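Local coordinates for protein Alpha/beta hydrolase (Pseudomonas aeruginosa PAO1, PDB 4R1D) that probably acts as a calcium-binding lipase effector of the H2 type VI secretion system, held in check by the immunity protein Tli4, at residues A[188-191]-A[192-195]; A[349-352]-A[353-357]; A[551-554]-A[555-559]. All blocks are in the same frame, centred on the assembly; numbering follows the deposited sequence.

From the N terminus, the chain first meets contact 1, where the loop after strand 163-164 turns into helix 191-197. Contact 2 follows far along the sequence, closing the loop between strands 339-342 and 358-359 at the rim of the four-stranded mixed sheet. Contact 3 comes last, at the C-terminal end of helix 542-556. The three lie in series, neither nested nor crossed. In space, contacts 1 and 3 adjoin, centres about 10 Å apart, and a salt bridge from Glu193 to Lys554 joins the start of one helix to the end of the other. Contact 2 lies on the opposite side of the chain's centre from contact 3, their centres about 52 Å apart.

Contact 1: A[188-191]-A[192-195]; sequences PIDE and EELL
Asp190 and Glu193 cap the start of helix 191-197 reciprocally. Asp190 OD1 accepts from Glu193 N at 2.8 Å, nearly in line with its C-O bond, and in return Asp190 N donates to Glu193 OE1 at 3.0 Å, meeting that oxygen 37° out of the carboxylate plane. Asp190 can reach forward because its CG sits between its own N and carbonyl carbon (chi1 70°), whereas Glu193 runs extended beyond CG, back alongside the incoming loop. The tight side of the turn is apolar. Ile189 CG2 meets the branch point of Leu194, 3.5 Å from CG, and the two side chains cross at about a right angle; both are buried, with Ile553 of helix 542-556 touching each of them and Trp168 packing on Leu194. Leu194 N donates to Asp190 O, and Leu195 N to Glu191 O, so helical bonding starts directly behind the cap. The other side is looser and open to solvent. Glu191 stretches outward with an extended chain, while Glu192 touches the cap through CB, 3.0 Å from Asp190 OD1, and its chain bends at chi2. The carboxylates of Glu192 and Glu193 both lie near that of Asp190, whose OD1 comes within 3.9 Å of Glu193 OE1. The salt bridge from Glu193 OE2 to Lys554 NZ, together with the backbone N-H groups at the helix start, probably offsets this crowding of negative charge, so that the capping box couples the helix start electrostatically to helix 542-556.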
ATOM      1  N   PRO A 188      16.018 -33.043   9.717  1.00 20.72           N
ATOM      2  CA  PRO A 188      14.613 -33.358   9.451  1.00 18.41           C
ATOM      3  C   PRO A 188      13.787 -33.266  10.721  1.00 21.54           C
ATOM      4  O   PRO A 188      14.333 -33.358  11.822  1.00 18.57           O
ATOM      5  CB  PRO A 188      14.667 -34.814   8.977  1.00 22.21           C
ATOM      6  CG  PRO A 188      15.923 -35.355   9.574  1.00 24.19           C
ATOM      7  CD  PRO A 188      16.892 -34.215   9.526  1.00 23.43           C
ATOM      8  N   ILE A 189      12.483 -33.071  10.558  1.00 19.37           N
ATOM      9  CA  ILE A 189      11.549 -33.172  11.663  1.00 16.32           C
ATOM     10  C   ILE A 189      11.519 -34.636  12.103  1.00 17.39           C
ATOM     11  O   ILE A 189      11.585 -35.538  11.261  1.00 20.20           O
ATOM     12  CB  ILE A 189      10.144 -32.736  11.216  1.00 20.47           C
ATOM     13  CG1 ILE A 189      10.088 -31.216  11.032  1.00 19.21           C
ATOM     14  CG2 ILE A 189       9.088 -33.186  12.208  1.00 19.71           C
ATOM     15  CD1 ILE A 189       8.906 -30.734  10.179  1.00 17.59           C
ATOM     16  N   ASP A 190      11.451 -34.867  13.408  1.00 19.55           N
ATOM     17  CA  ASP A 190      11.326 -36.226  13.924  1.00 20.64           C
ATOM     18  C   ASP A 190      10.051 -36.409  14.736  1.00 21.26           C
ATOM     19  O   ASP A 190       9.293 -35.458  14.954  1.00 18.17           O
ATOM     20  CB  ASP A 190      12.583 -36.677  14.701  1.00 20.35           C
ATOM     21  CG  ASP A 190      12.770 -35.961  16.030  1.00 20.69           C
ATOM     22  OD1 ASP A 190      11.784 -35.493  16.648  1.00 22.83           O
ATOM     23  OD2 ASP A 190      13.934 -35.881  16.484  1.00 27.96           O
ATOM     24  N   GLU A 191       9.806 -37.640  15.176  1.00 20.07           N
ATOM     25  CA  GLU A 191       8.538 -37.963  15.824  1.00 19.00           C
ATOM     26  C   GLU A 191       8.394 -37.261  17.174  1.00 16.54           C
ATOM     27  O   GLU A 191       7.303 -36.821  17.540  1.00 19.23           O
ATOM     28  CB  GLU A 191       8.385 -39.484  15.991  1.00 19.03           C
ATOM     29  CG  GLU A 191       7.002 -39.899  16.477  1.00 20.23           C
ATOM     30  CD  GLU A 191       6.853 -41.396  16.633  1.00 21.31           C
ATOM     31  OE1 GLU A 191       7.767 -42.145  16.215  1.00 23.80           O
ATOM     32  OE2 GLU A 191       5.816 -41.821  17.175  1.00 23.32           O
ATOM     33  N   GLU A 192       9.494 -37.172  17.922  1.00 16.14           N
ATOM     34  CA  GLU A 192       9.540 -36.365  19.151  1.00 16.54           C
ATOM     35  C   GLU A 192       8.992 -34.975  18.951  1.00 17.18           C
ATOM     36  O   GLU A 192       8.168 -34.488  19.723  1.00 17.42           O
ATOM     37  CB  GLU A 192      10.983 -36.094  19.525  1.00 23.94           C
ATOM     38  CG  GLU A 192      11.334 -36.639  20.788  1.00 33.60           C
ATOM     39  CD  GLU A 192      11.221 -38.085  20.678  1.00 22.38           C
ATOM     40  OE1 GLU A 192      10.187 -38.606  21.120  1.00 20.23           O
ATOM     41  OE2 GLU A 192      12.152 -38.671  20.094  1.00 27.85           O
ATOM     42  N   GLU A 193       9.548 -34.317  17.945  1.00 20.68           N
ATOM     43  CA  GLU A 193       9.245 -32.918  17.671  1.00 18.46           C
ATOM     44  C   GLU A 193       7.774 -32.715  17.360  1.00 20.66           C
ATOM     45  O   GLU A 193       7.163 -31.758  17.843  1.00 19.74           O
ATOM     46  CB  GLU A 193      10.130 -32.391  16.539  1.00 18.43           C
ATOM     47  CG  GLU A 193      11.596 -32.257  16.941  1.00 20.03           C
ATOM     48  CD  GLU A 193      12.482 -31.852  15.785  1.00 16.02           C
ATOM     49  OE1 GLU A 193      12.142 -32.170  14.632  1.00 18.44           O
ATOM     50  OE2 GLU A 193      13.505 -31.188  16.032  1.00 22.50           O
ATOM     51  N   LEU A 194       7.198 -33.619  16.573  1.00 17.33           N
ATOM     52  CA  LEU A 194       5.776 -33.522  16.257  1.00 18.04           C
ATOM     53  C   LEU A 194       4.915 -33.802  17.486  1.00 21.23           C
ATOM     54  O   LEU A 194       3.889 -33.164  17.701  1.00 18.55           O
ATOM     55  CB  LEU A 194       5.404 -34.472  15.118  1.00 18.16           C
ATOM     56  CG  LEU A 194       6.076 -34.111  13.785  1.00 19.52           C
ATOM     57  CD1 LEU A 194       5.942 -35.225  12.776  1.00 20.27           C
ATOM     58  CD2 LEU A 194       5.501 -32.800  13.241  1.00 16.65           C
ATOM     59  N   LEU A 195       5.317 -34.768  18.297  1.00 17.48           N
ATOM     60  CA  LEU A 195       4.542 -35.035  19.499  1.00 16.53           C
ATOM     61  C   LEU A 195       4.567 -33.806  20.394  1.00 19.73           C
ATOM     62  O   LEU A 195       3.544 -33.386  20.935  1.00 19.86           O
ATOM     63  CB  LEU A 195       5.102 -36.252  20.244  1.00 20.17           C
ATOM     64  CG  LEU A 195       4.357 -36.693  21.509  1.00 24.82           C
ATOM     65  CD1 LEU A 195       2.874 -36.937  21.236  1.00 19.66           C
ATOM     66  CD2 LEU A 195       5.011 -37.959  22.065  1.00 22.58           C
TER

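Contact 2: A[349-352]-A[353-357]; sequences LKDI and DGKPR
Arg357 lies on the returning arm of a short hairpin, its backbone N giving a 2.8 Å hydrogen bond to Leu349 O. From there its side chain climbs across the other arm. CB rests near Leu349 O; CG comes to 3.4 Å from the same oxygen and touches Lys350 C, also approaching Asp351 CB; CD settles 3.5 Å from Lys350 O and against Leu349 CB. The bend at chi3 then turns the guanidinium aside. NE donates to Tyr359 OH, NH2 forms a salt bridge with Glu453, and NH1 gives a hydrogen bond to a water that lies in the guanidinium plane and itself donates to Lys350 O. The guanidinium therefore ties the arm to neighbouring parts of the fold, while its methylenes cover the backbone of the hairpin.

At the far end, the Asp351 carboxylate turns inward over the loop. OD1 is gripped by two backbone donors, Lys355 N and Asp353 N, which reach it from opposite faces of its plane. The Lys355 N bond to OD1 is 2.8 Å long. Having CG between N and the carbonyl carbon (chi1 66°) brings OD1 over these two amides, and the pair of bonds should fix the rotation of the carboxylate. The backbone closes the loop as Asp351 N donates to Lys355 O and Gly354 N to Asp351 O. This is a surface 3:5 beta hairpin, bridged at Lys350 and Pro356 and reversed by a type I turn from Asp351 to Gly354 with a G1 beta bulge; Gly354, with its positive phi, holds the bulge position, and the leading aspartate accepts from Asp353 N as in an Asx turn.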
ATOM      1  N   LEU A 349      28.994   0.560 -21.549  1.00 24.07           N
ATOM      2  CA  LEU A 349      29.587   1.807 -22.013  1.00 20.82           C
ATOM      3  C   LEU A 349      30.563   2.382 -20.988  1.00 20.74           C
ATOM      4  O   LEU A 349      30.604   1.932 -19.850  1.00 23.64           O
ATOM      5  CB  LEU A 349      28.479   2.815 -22.305  1.00 20.35           C
ATOM      6  CG  LEU A 349      27.562   2.423 -23.463  1.00 24.63           C
ATOM      7  CD1 LEU A 349      26.368   3.381 -23.577  1.00 23.77           C
ATOM      8  CD2 LEU A 349      28.365   2.388 -24.764  1.00 28.83           C
ATOM      9  N   LYS A 350      31.350   3.375 -21.404  1.00 26.36           N
ATOM     10  CA  LYS A 350      32.308   4.028 -20.513  1.00 23.55           C
ATOM     11  C   LYS A 350      31.853   5.447 -20.208  1.00 24.12           C
ATOM     12  O   LYS A 350      31.287   6.108 -21.079  1.00 25.15           O
ATOM     13  CB  LYS A 350      33.693   4.078 -21.167  1.00 30.14           C
ATOM     14  CG  LYS A 350      34.627   2.940 -20.793  1.00 35.08           C
ATOM     15  CD  LYS A 350      33.956   1.595 -20.867  1.00 36.42           C
ATOM     16  CE  LYS A 350      34.965   0.463 -20.700  1.00 41.37           C
ATOM     17  NZ  LYS A 350      35.840   0.323 -21.895  1.00 51.67           N
ATOM     18  N   ASP A 351      32.108   5.918 -18.987  1.00 26.34           N
ATOM     19  CA  ASP A 351      31.757   7.297 -18.623  1.00 21.91           C
ATOM     20  C   ASP A 351      32.900   8.281 -18.877  1.00 29.94           C
ATOM     21  O   ASP A 351      33.907   7.937 -19.495  1.00 28.44           O
ATOM     22  CB  ASP A 351      31.268   7.401 -17.169  1.00 23.21           C
ATOM     23  CG  ASP A 351      32.349   7.078 -16.147  1.00 26.69           C
ATOM     24  OD1 ASP A 351      33.551   7.011 -16.505  1.00 27.69           O
ATOM     25  OD2 ASP A 351      31.985   6.898 -14.969  1.00 25.36           O
ATOM     26  N   ILE A 352      32.726   9.501 -18.384  1.00 26.95           N
ATOM     27  CA  ILE A 352      33.674  10.588 -18.598  1.00 36.33           C
ATOM     28  C   ILE A 352      35.090  10.223 -18.150  1.00 30.38           C
ATOM     29  O   ILE A 352      36.073  10.708 -18.714  1.00 32.09           O
ATOM     30  CB  ILE A 352      33.211  11.866 -17.856  1.00 36.39           C
ATOM     31  CG1 ILE A 352      34.011  13.088 -18.310  1.00 41.22           C
ATOM     32  CG2 ILE A 352      33.309  11.678 -16.350  1.00 38.92           C
ATOM     33  CD1 ILE A 352      33.483  14.387 -17.731  1.00 39.86           C
ATOM     34  N   ASP A 353      35.192   9.376 -17.131  1.00 27.95           N
ATOM     35  CA  ASP A 353      36.494   8.966 -16.621  1.00 28.07           C
ATOM     36  C   ASP A 353      36.934   7.608 -17.163  1.00 24.28           C
ATOM     37  O   ASP A 353      37.911   7.034 -16.687  1.00 29.20           O
ATOM     38  CB  ASP A 353      36.503   8.946 -15.094  1.00 26.69           C
ATOM     39  CG  ASP A 353      36.369  10.329 -14.494  1.00 29.91           C
ATOM     40  OD1 ASP A 353      36.706  11.316 -15.180  1.00 33.57           O
ATOM     41  OD2 ASP A 353      35.933  10.431 -13.333  1.00 30.66           O
ATOM     42  N   GLY A 354      36.210   7.094 -18.150  1.00 29.00           N
ATOM     43  CA  GLY A 354      36.564   5.827 -18.769  1.00 30.94           C
ATOM     44  C   GLY A 354      36.167   4.617 -17.941  1.00 33.46           C
ATOM     45  O   GLY A 354      36.660   3.505 -18.176  1.00 28.44           O
ATOM     46  N   LYS A 355      35.276   4.828 -16.975  1.00 27.53           N
ATOM     47  CA  LYS A 355      34.814   3.750 -16.108  1.00 25.52           C
ATOM     48  C   LYS A 355      33.481   3.173 -16.597  1.00 24.32           C
ATOM     49  O   LYS A 355      32.676   3.886 -17.197  1.00 25.16           O
ATOM     50  CB  LYS A 355      34.691   4.245 -14.670  1.00 28.16           C
ATOM     51  CG  LYS A 355      35.963   4.925 -14.166  1.00 30.17           C
ATOM     52  CD  LYS A 355      37.184   4.019 -14.357  1.00 28.42           C
ATOM     53  CE  LYS A 355      38.493   4.751 -14.024  1.00 34.92           C
ATOM     54  NZ  LYS A 355      39.704   3.926 -14.339  1.00 34.41           N
ATOM     55  N   PRO A 356      33.250   1.877 -16.346  1.00 24.54           N
ATOM     56  CA  PRO A 356      32.031   1.244 -16.857  1.00 21.43           C
ATOM     57  C   PRO A 356      30.784   1.948 -16.329  1.00 19.39           C
ATOM     58  O   PRO A 356      30.729   2.289 -15.150  1.00 21.96           O
ATOM     59  CB  PRO A 356      32.106  -0.169 -16.286  1.00 24.07           C
ATOM     60  CG  PRO A 356      33.573  -0.415 -16.090  1.00 34.03           C
ATOM     61  CD  PRO A 356      34.129   0.915 -15.657  1.00 26.19           C
ATOM     62  N   ARG A 357      29.809   2.156 -17.199  1.00 19.44           N
ATOM     63  CA  ARG A 357      28.541   2.754 -16.794  1.00 18.10           C
ATOM     64  C   ARG A 357      27.631   1.651 -16.256  1.00 18.44           C
ATOM     65  O   ARG A 357      26.641   1.254 -16.889  1.00 21.39           O
ATOM     66  CB  ARG A 357      27.924   3.499 -17.971  1.00 22.47           C
ATOM     67  CG  ARG A 357      28.897   4.542 -18.546  1.00 23.82           C
ATOM     68  CD  ARG A 357      28.212   5.566 -19.433  1.00 22.85           C
ATOM     69  NE  ARG A 357      27.309   6.442 -18.688  1.00 22.24           N
ATOM     70  CZ  ARG A 357      26.604   7.426 -19.241  1.00 23.64           C
ATOM     71  NH1 ARG A 357      26.703   7.664 -20.539  1.00 21.12           N
ATOM     72  NH2 ARG A 357      25.805   8.177 -18.499  1.00 25.22           N
TER
HETATM   73  O   HOH W   1      28.761   6.602 -22.563  1.00 27.95           O

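Contact 3: A[551-554]-A[555-559]; sequences GVIK and ITQLA
Val552 O is gripped twice by Thr556: OG1 donates to it at 2.6 Å and the backbone N at 3.0 Å, the two coming from opposite faces of the carbonyl plane. The hydroxyl stands 36° out of that plane. Thr556 has OG1 anti to its carbonyl carbon (chi1 -63°), which folds the hydroxyl back over the preceding turn of helix 542-556 and places it 4.0 Å from Val552 CG1. One residue earlier, Ile555 N binds Gly551 O at 2.9 Å. Ile555 also lays its longer branch across that carbonyl, with CG1 3.2 Å from Gly551 O and CD1 hardly farther from it. Ile555 and Val552 then pack against strand 250-255 of the parallel sheet, through Ile251, and Leu275 of strand 274-280 touches Ile555 as well.

Towards the C-terminal end the bonding goes over to a spacing of three residues. Gln557 N donates to Lys554 O at 3.1 Å, and the CB and CG of Gln557 lie close to the same oxygen. Leu558 N follows with a bond to Ile555 O, and the one from Ala559 N to Thr556 O closes a type I turn between those two residues. On the flank facing helix 191-197, Ile553 touches Leu194 and Ala197. Lys554, its chain bent at chi2, gives a hydrogen bond from NZ to Pro188 O beside its bridge to Glu193. Because the Thr556 hydroxyl is buried, spending its proton on Val552 O satisfies it within its own helix, whereas the charge of Lys554 is probably balanced from outside, by Glu193 at the start of helix 191-197.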
ATOM      1  N   GLY A 551       9.310 -24.761   9.410  1.00 16.59           N
ATOM      2  CA  GLY A 551       9.767 -23.717  10.306  1.00 14.59           C
ATOM      3  C   GLY A 551       8.954 -23.660  11.598  1.00 15.00           C
ATOM      4  O   GLY A 551       9.501 -23.558  12.696  1.00 13.35           O
ATOM      5  N   VAL A 552       7.636 -23.742  11.469  1.00 16.36           N
ATOM      6  CA  VAL A 552       6.774 -23.638  12.645  1.00 16.83           C
ATOM      7  C   VAL A 552       7.046 -24.772  13.630  1.00 15.53           C
ATOM      8  O   VAL A 552       7.154 -24.543  14.848  1.00 14.42           O
ATOM      9  CB  VAL A 552       5.300 -23.604  12.250  1.00 15.33           C
ATOM     10  CG1 VAL A 552       4.394 -23.780  13.480  1.00 14.10           C
ATOM     11  CG2 VAL A 552       5.001 -22.288  11.528  1.00 12.44           C
ATOM     12  N   ILE A 553       7.166 -25.987  13.103  1.00 14.41           N
ATOM     13  CA  ILE A 553       7.474 -27.136  13.948  1.00 15.41           C
ATOM     14  C   ILE A 553       8.821 -26.983  14.668  1.00 14.97           C
ATOM     15  O   ILE A 553       8.918 -27.201  15.883  1.00 14.46           O
ATOM     16  CB  ILE A 553       7.461 -28.452  13.168  1.00 14.35           C
ATOM     17  CG1 ILE A 553       6.046 -28.752  12.649  1.00 17.23           C
ATOM     18  CG2 ILE A 553       7.991 -29.592  14.068  1.00 14.58           C
ATOM     19  CD1 ILE A 553       4.974 -28.812  13.764  1.00 14.16           C
ATOM     20  N   LYS A 554       9.857 -26.607  13.929  1.00 15.73           N
ATOM     21  CA  LYS A 554      11.164 -26.411  14.540  1.00 17.78           C
ATOM     22  C   LYS A 554      11.167 -25.305  15.604  1.00 18.19           C
ATOM     23  O   LYS A 554      11.669 -25.503  16.714  1.00 16.23           O
ATOM     24  CB  LYS A 554      12.231 -26.167  13.476  1.00 16.13           C
ATOM     25  CG  LYS A 554      12.545 -27.410  12.618  1.00 17.83           C
ATOM     26  CD  LYS A 554      13.127 -28.551  13.464  1.00 17.52           C
ATOM     27  CE  LYS A 554      13.521 -29.753  12.600  1.00 18.78           C
ATOM     28  NZ  LYS A 554      14.366 -30.759  13.346  1.00 17.33           N
ATOM     29  N   ILE A 555      10.580 -24.151  15.279  1.00 15.39           N
ATOM     30  CA  ILE A 555      10.539 -23.033  16.214  1.00 16.84           C
ATOM     31  C   ILE A 555       9.799 -23.407  17.501  1.00 15.74           C
ATOM     32  O   ILE A 555      10.190 -23.005  18.594  1.00 15.89           O
ATOM     33  CB  ILE A 555       9.886 -21.788  15.565  1.00 17.67           C
ATOM     34  CG1 ILE A 555      10.803 -21.260  14.454  1.00 13.84           C
ATOM     35  CG2 ILE A 555       9.580 -20.702  16.647  1.00 15.82           C
ATOM     36  CD1 ILE A 555      10.120 -20.362  13.398  1.00 16.63           C
ATOM     37  N   THR A 556       8.721 -24.162  17.350  1.00 15.46           N
ATOM     38  CA  THR A 556       7.894 -24.621  18.469  1.00 15.39           C
ATOM     39  C   THR A 556       8.671 -25.427  19.526  1.00 15.83           C
ATOM     40  O   THR A 556       8.316 -25.424  20.712  1.00 16.40           O
ATOM     41  CB  THR A 556       6.696 -25.442  17.924  1.00 17.59           C
ATOM     42  OG1 THR A 556       5.874 -24.592  17.111  1.00 18.05           O
ATOM     43  CG2 THR A 556       5.854 -26.012  19.042  1.00 15.12           C
ATOM     44  N   GLN A 557       9.733 -26.101  19.108  1.00 16.30           N
ATOM     45  CA  GLN A 557      10.551 -26.866  20.050  1.00 17.75           C
ATOM     46  C   GLN A 557      11.116 -25.963  21.153  1.00 20.35           C
ATOM     47  O   GLN A 557      11.457 -26.426  22.245  1.00 22.13           O
ATOM     48  CB  GLN A 557      11.663 -27.614  19.315  1.00 19.10           C
ATOM     49  CG  GLN A 557      11.173 -28.473  18.143  1.00 18.58           C
ATOM     50  CD  GLN A 557       9.987 -29.366  18.507  1.00 18.03           C
ATOM     51  OE1 GLN A 557       8.943 -29.352  17.838  1.00 19.64           O
ATOM     52  NE2 GLN A 557      10.150 -30.162  19.555  1.00 16.07           N
ATOM     53  N   LEU A 558      11.188 -24.664  20.866  1.00 19.50           N
ATOM     54  CA  LEU A 558      11.690 -23.674  21.821  1.00 18.53           C
ATOM     55  C   LEU A 558      10.638 -23.184  22.818  1.00 22.08           C
ATOM     56  O   LEU A 558      10.970 -22.517  23.796  1.00 24.17           O
ATOM     57  CB  LEU A 558      12.283 -22.475  21.075  1.00 19.35           C
ATOM     58  CG  LEU A 558      13.457 -22.851  20.174  1.00 23.81           C
ATOM     59  CD1 LEU A 558      13.891 -21.662  19.335  1.00 24.76           C
ATOM     60  CD2 LEU A 558      14.621 -23.379  21.014  1.00 26.29           C
ATOM     61  N   ALA A 559       9.374 -23.503  22.571  1.00 22.49           N
ATOM     62  CA  ALA A 559       8.300 -22.986  23.407  1.00 23.10           C
ATOM     63  C   ALA A 559       8.400 -23.611  24.789  1.00 33.55           C
ATOM     64  O   ALA A 559       8.682 -24.798  24.911  1.00 27.36           O
ATOM     65  CB  ALA A 559       6.949 -23.291  22.783  1.00 24.46           C
TER